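Local structure of protein Pcdhgb2 (Mus musculus, 5SZR) at residues F283-E286 against Q287-F291; E16-P19 against P20-V24. The protein probably mediates calcium-dependent cell adhesion that may help set up specific neuronal connections in the brain, represented here by its extracellular cadherin domains 3 to 6. One frame throughout, in Å; residues are numbered along the deposited sequence. Where two conformers were deposited one is given.

Interaction 1: F283-E286 against Q287-F291; sequences FDHE and QLRSF. With CA (calcium ion), chain P; CA (calcium ion), chain Q.
Phe283 and Phe291 form the tightly packed part of this local contact. The edge of Phe291 is directed at one face of Phe283 in an offset edge-to-face pair, with ring planes 68° apart. CZ of Phe283 and CZ of Phe291 approach to 3.8 Å, and Val315 and Val313 of strand 306-316 pack against these buried rings. One carbonyl takes two bonds in the turn between them. Asp284 O accepts from Gln287 N at 2.9 Å, above the carbonyl plane, and from Leu288 N at 3.1 Å, nearly in line with C=O. The solvent side is looser. There Arg289 lays its CG over the face of the His285 ring, 4.0 Å from the ring centroid, while His285 ND1 bonds to Val315 O. Gln287 is exposed and was modelled in two conformers. The calcium side is held by metal bonds. With CG anti to the backbone N (chi1 177°), Asp284 turns OD1 to one calcium ion, at 2.4 Å. OD1 also accepts from Glu286 N, closing an Asx turn. Glu286 OE1 bridges both calcium ions, and OE2 binds the ion that Asp284 does not bind, at 2.4 Å. Glu226, Asp317, Asp320 and Asp360 add further ligands. The Asp-X-Glu arrangement is the DXE motif of a cadherin interdomain calcium site.

Interaction 2: E16-P19 against P20-V24; sequences EDVP and PGFSV. With CA (calcium ion), chain K; CA (calcium ion), chain J; MAN (alpha-D-mannopyranose), chain S.
Val18 lies over one face of the Phe22 ring. Its CG1 sits 4.0 Å from the centroid of the Phe22 ring and only 2° off the ring normal, a CH-pi contact over the centre. Val18 CB adds an apolar contact with Phe22 CG at 3.8 Å. Phe22 has CG anti to its own N (chi1 -169°), which brings the ring to Val18. Leu14 of strand 9-15 also touches the Phe22 side chain.

Between Val18 and Phe22 the backbone makes a type II beta turn, Pro19 to Phe22. Its closing bond, from Phe22 N to Pro19 O, is weak: 3.3 Å long with an angle of 130° at the hydrogen. Pro20 and Gly21 take the corner positions. Gly21 has a positive phi, a backbone conformation that glycine takes easily. Phe22 N also bonds to Thr66 OG1, and the backbone of Thr66 bonds to Gly21 and Phe22, tying the turn to strand 63-66.

This turn joins strands 9-15 and 23-26 of a cadherin domain, a Greek-key beta sandwich with calcium bound at its junction with the next domain. Before the turn, Glu16 spreads its carboxylate across two calcium ions. OE1 binds one calcium ion at 2.5 Å, and OE2 binds the other at 2.5 Å. Phe72 N donates to Glu16 OE1 and helps orient the carboxylate. Asp71, Glu73, Asp102, Glu103, Asp105 and Asp138 supply the other protein ligands. After the turn, Ser23 OG is covalently bonded to C1 of an O-linked mannose, 1.4 Å away.

Interactions 1 and 2 belong to different cadherin domains and lie on opposite sides of the chain's centre. Their centres are about 105 Å apart and their nearest atoms about 86 Å, so they do not touch. Each belongs to its own calcium cluster at a domain junction. They supply different parts of the equivalent site. Segment 16-19 gives the glutamate that follows the first strand of its domain, the role Glu226 has beside interaction 1. Segment 283-286 gives the DXE pair, whose counterparts beside interaction 2 are Asp71 and Glu73. A mannose is bonded to Ser23 in interaction 2; in interaction 1 the side chain of Phe283 is about 12 Å from another bound mannose.

Interaction 1: F283-E286 against Q287-F291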
# COMPACT_ATOMS: atom_id res chain seq x y z
N PHE A 283 16.78 3.75 -35.34
CA PHE A 283 17.52 4.97 -35.04
C PHE A 283 18.82 5.01 -35.83
O PHE A 283 19.44 3.98 -36.11
CB PHE A 283 17.80 5.06 -33.54
CG PHE A 283 16.56 5.16 -32.69
CD1 PHE A 283 16.52 4.59 -31.43
CD2 PHE A 283 15.43 5.82 -33.15
CE1 PHE A 283 15.38 4.68 -30.63
CE2 PHE A 283 14.29 5.91 -32.36
CZ PHE A 283 14.26 5.34 -31.10
N ASP A 284 19.24 6.23 -36.18
CA ASP A 284 20.47 6.47 -36.93
C ASP A 284 21.30 7.47 -36.13
O ASP A 284 20.97 8.66 -36.09
CB ASP A 284 20.15 6.99 -38.34
CG ASP A 284 21.40 7.33 -39.15
OD1 ASP A 284 22.51 6.90 -38.78
OD2 ASP A 284 21.25 8.01 -40.19
N HIS A 285 22.37 6.97 -35.50
CA HIS A 285 23.19 7.81 -34.64
C HIS A 285 23.75 9.01 -35.39
O HIS A 285 23.99 10.07 -34.79
CB HIS A 285 24.33 6.98 -34.04
CG HIS A 285 25.35 7.79 -33.30
ND1 HIS A 285 25.24 8.09 -31.96
CD2 HIS A 285 26.52 8.35 -33.71
CE1 HIS A 285 26.28 8.80 -31.58
NE2 HIS A 285 27.07 8.97 -32.62
N GLU A 286 23.96 8.88 -36.70
CA GLU A 286 24.52 9.98 -37.47
C GLU A 286 23.52 11.11 -37.69
O GLU A 286 23.94 12.25 -37.94
CB GLU A 286 25.05 9.45 -38.80
CG GLU A 286 26.43 8.78 -38.71
CD GLU A 286 26.43 7.48 -37.92
OE1 GLU A 286 25.58 6.61 -38.20
OE2 GLU A 286 27.29 7.31 -37.03
N GLN A 287 22.22 10.84 -37.60
CA GLN A 287 21.21 11.89 -37.70
C GLN A 287 20.87 12.48 -36.33
O GLN A 287 20.79 13.71 -36.19
CB GLN A 287 19.95 11.36 -38.38
CG GLN A 287 20.10 11.14 -39.88
CD GLN A 287 20.50 12.40 -40.63
OE1 GLN A 287 19.92 13.47 -40.41
NE2 GLN A 287 21.49 12.29 -41.50
N LEU A 288 20.67 11.64 -35.32
CA LEU A 288 20.28 12.12 -34.00
C LEU A 288 20.93 11.26 -32.93
O LEU A 288 20.77 10.03 -32.93
CB LEU A 288 18.75 12.09 -33.84
CG LEU A 288 18.17 12.64 -32.54
CD1 LEU A 288 18.56 14.10 -32.33
CD2 LEU A 288 16.66 12.48 -32.56
N ARG A 289 21.65 11.90 -32.02
CA ARG A 289 22.36 11.19 -30.97
C ARG A 289 21.52 10.98 -29.72
O ARG A 289 21.79 10.04 -28.96
CB ARG A 289 23.65 11.95 -30.60
CG ARG A 289 24.68 11.99 -31.72
CD ARG A 289 25.48 13.28 -31.71
NE ARG A 289 26.63 13.23 -30.82
CZ ARG A 289 27.90 13.25 -31.23
NH1 ARG A 289 28.17 13.33 -32.53
NH2 ARG A 289 28.89 13.20 -30.35
N SER A 290 20.50 11.81 -29.49
CA SER A 290 19.77 11.78 -28.24
C SER A 290 18.45 12.53 -28.40
O SER A 290 18.36 13.48 -29.19
CB SER A 290 20.60 12.39 -27.11
OG SER A 290 19.93 12.31 -25.87
N PHE A 291 17.44 12.11 -27.63
CA PHE A 291 16.20 12.86 -27.55
C PHE A 291 15.58 12.67 -26.17
O PHE A 291 15.85 11.70 -25.47
CB PHE A 291 15.20 12.46 -28.66
CG PHE A 291 14.84 11.00 -28.66
CD1 PHE A 291 13.70 10.56 -28.02
CD2 PHE A 291 15.61 10.08 -29.35
CE1 PHE A 291 13.35 9.22 -28.03
CE2 PHE A 291 15.27 8.74 -29.37
CZ PHE A 291 14.14 8.31 -28.71
CA CA P . 24.02 5.10 -38.99
CA CA Q . 27.38 4.95 -36.93
O HOH W 1 24.81 5.69 -41.38
O HOH W 2 21.91 4.18 -39.67

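Interaction 2: E16-P19 against P20-V24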
# COMPACT_ATOMS: atom_id res chain seq x y z
N GLU A 16 -32.61 -10.56 48.00
CA GLU A 16 -33.09 -11.47 46.96
C GLU A 16 -32.21 -12.69 46.77
O GLU A 16 -32.63 -13.64 46.10
CB GLU A 16 -33.24 -10.72 45.63
CG GLU A 16 -31.96 -10.12 45.09
CD GLU A 16 -32.08 -9.70 43.63
OE1 GLU A 16 -32.87 -10.34 42.89
OE2 GLU A 16 -31.40 -8.74 43.22
N ASP A 17 -31.02 -12.73 47.37
CA ASP A 17 -30.09 -13.84 47.17
C ASP A 17 -30.11 -14.85 48.31
O ASP A 17 -29.26 -15.75 48.32
CB ASP A 17 -28.67 -13.31 46.97
CG ASP A 17 -28.12 -12.62 48.21
OD1 ASP A 17 -27.62 -13.33 49.11
OD2 ASP A 17 -28.17 -11.38 48.28
N VAL A 18 -31.03 -14.74 49.26
CA VAL A 18 -31.04 -15.70 50.37
C VAL A 18 -31.38 -17.09 49.83
O VAL A 18 -32.23 -17.20 48.93
CB VAL A 18 -32.01 -15.27 51.47
CG1 VAL A 18 -31.61 -13.92 52.06
CG2 VAL A 18 -33.45 -15.24 50.97
N PRO A 19 -30.74 -18.14 50.32
CA PRO A 19 -31.00 -19.48 49.78
C PRO A 19 -32.33 -20.02 50.25
O PRO A 19 -32.88 -19.54 51.26
CB PRO A 19 -29.83 -20.31 50.33
CG PRO A 19 -29.45 -19.61 51.59
CD PRO A 19 -29.68 -18.15 51.33
N PRO A 20 -32.89 -21.01 49.56
CA PRO A 20 -34.14 -21.62 50.02
C PRO A 20 -33.98 -22.22 51.41
O PRO A 20 -32.91 -22.72 51.78
CB PRO A 20 -34.42 -22.70 48.97
CG PRO A 20 -33.70 -22.23 47.75
CD PRO A 20 -32.46 -21.54 48.26
N GLY A 21 -35.05 -22.17 52.19
CA GLY A 21 -35.00 -22.57 53.58
C GLY A 21 -34.58 -21.48 54.53
O GLY A 21 -34.40 -21.76 55.72
N PHE A 22 -34.40 -20.25 54.05
CA PHE A 22 -34.01 -19.15 54.91
C PHE A 22 -35.13 -18.85 55.91
O PHE A 22 -36.31 -18.94 55.59
CB PHE A 22 -33.70 -17.91 54.07
CG PHE A 22 -33.05 -16.80 54.84
CD1 PHE A 22 -31.71 -16.87 55.18
CD2 PHE A 22 -33.77 -15.68 55.21
CE1 PHE A 22 -31.10 -15.84 55.88
CE2 PHE A 22 -33.17 -14.65 55.91
CZ PHE A 22 -31.83 -14.73 56.25
N SER A 23 -34.73 -18.48 57.12
CA SER A 23 -35.69 -18.18 58.18
C SER A 23 -36.26 -16.78 57.98
O SER A 23 -35.53 -15.79 58.04
CB SER A 23 -35.01 -18.30 59.55
OG SER A 23 -35.89 -17.93 60.60
N VAL A 24 -37.57 -16.70 57.74
CA VAL A 24 -38.22 -15.42 57.48
C VAL A 24 -38.74 -14.82 58.78
O VAL A 24 -38.34 -13.71 59.17
CB VAL A 24 -39.38 -15.56 56.47
CG1 VAL A 24 -40.21 -14.29 56.44
CG2 VAL A 24 -38.84 -15.89 55.09
CA CA K . -31.33 -7.45 41.09
CA CA J . -32.56 -10.90 40.43
C1 MAN S . -35.21 -18.12 61.85
C2 MAN S . -36.57 -18.23 62.58
C3 MAN S . -37.31 -16.89 62.51
C4 MAN S . -36.41 -15.72 62.95
C5 MAN S . -35.13 -15.72 62.11
C6 MAN S . -34.15 -14.63 62.52
O2 MAN S . -36.39 -18.52 63.97
O3 MAN S . -38.52 -16.90 63.27
O4 MAN S . -37.09 -14.48 62.78
O5 MAN S . -34.46 -17.00 62.26
O6 MAN S . -34.85 -13.40 62.58
O HOH W 3 -32.31 -11.59 37.79
O HOH W 4 -32.33 -13.16 40.91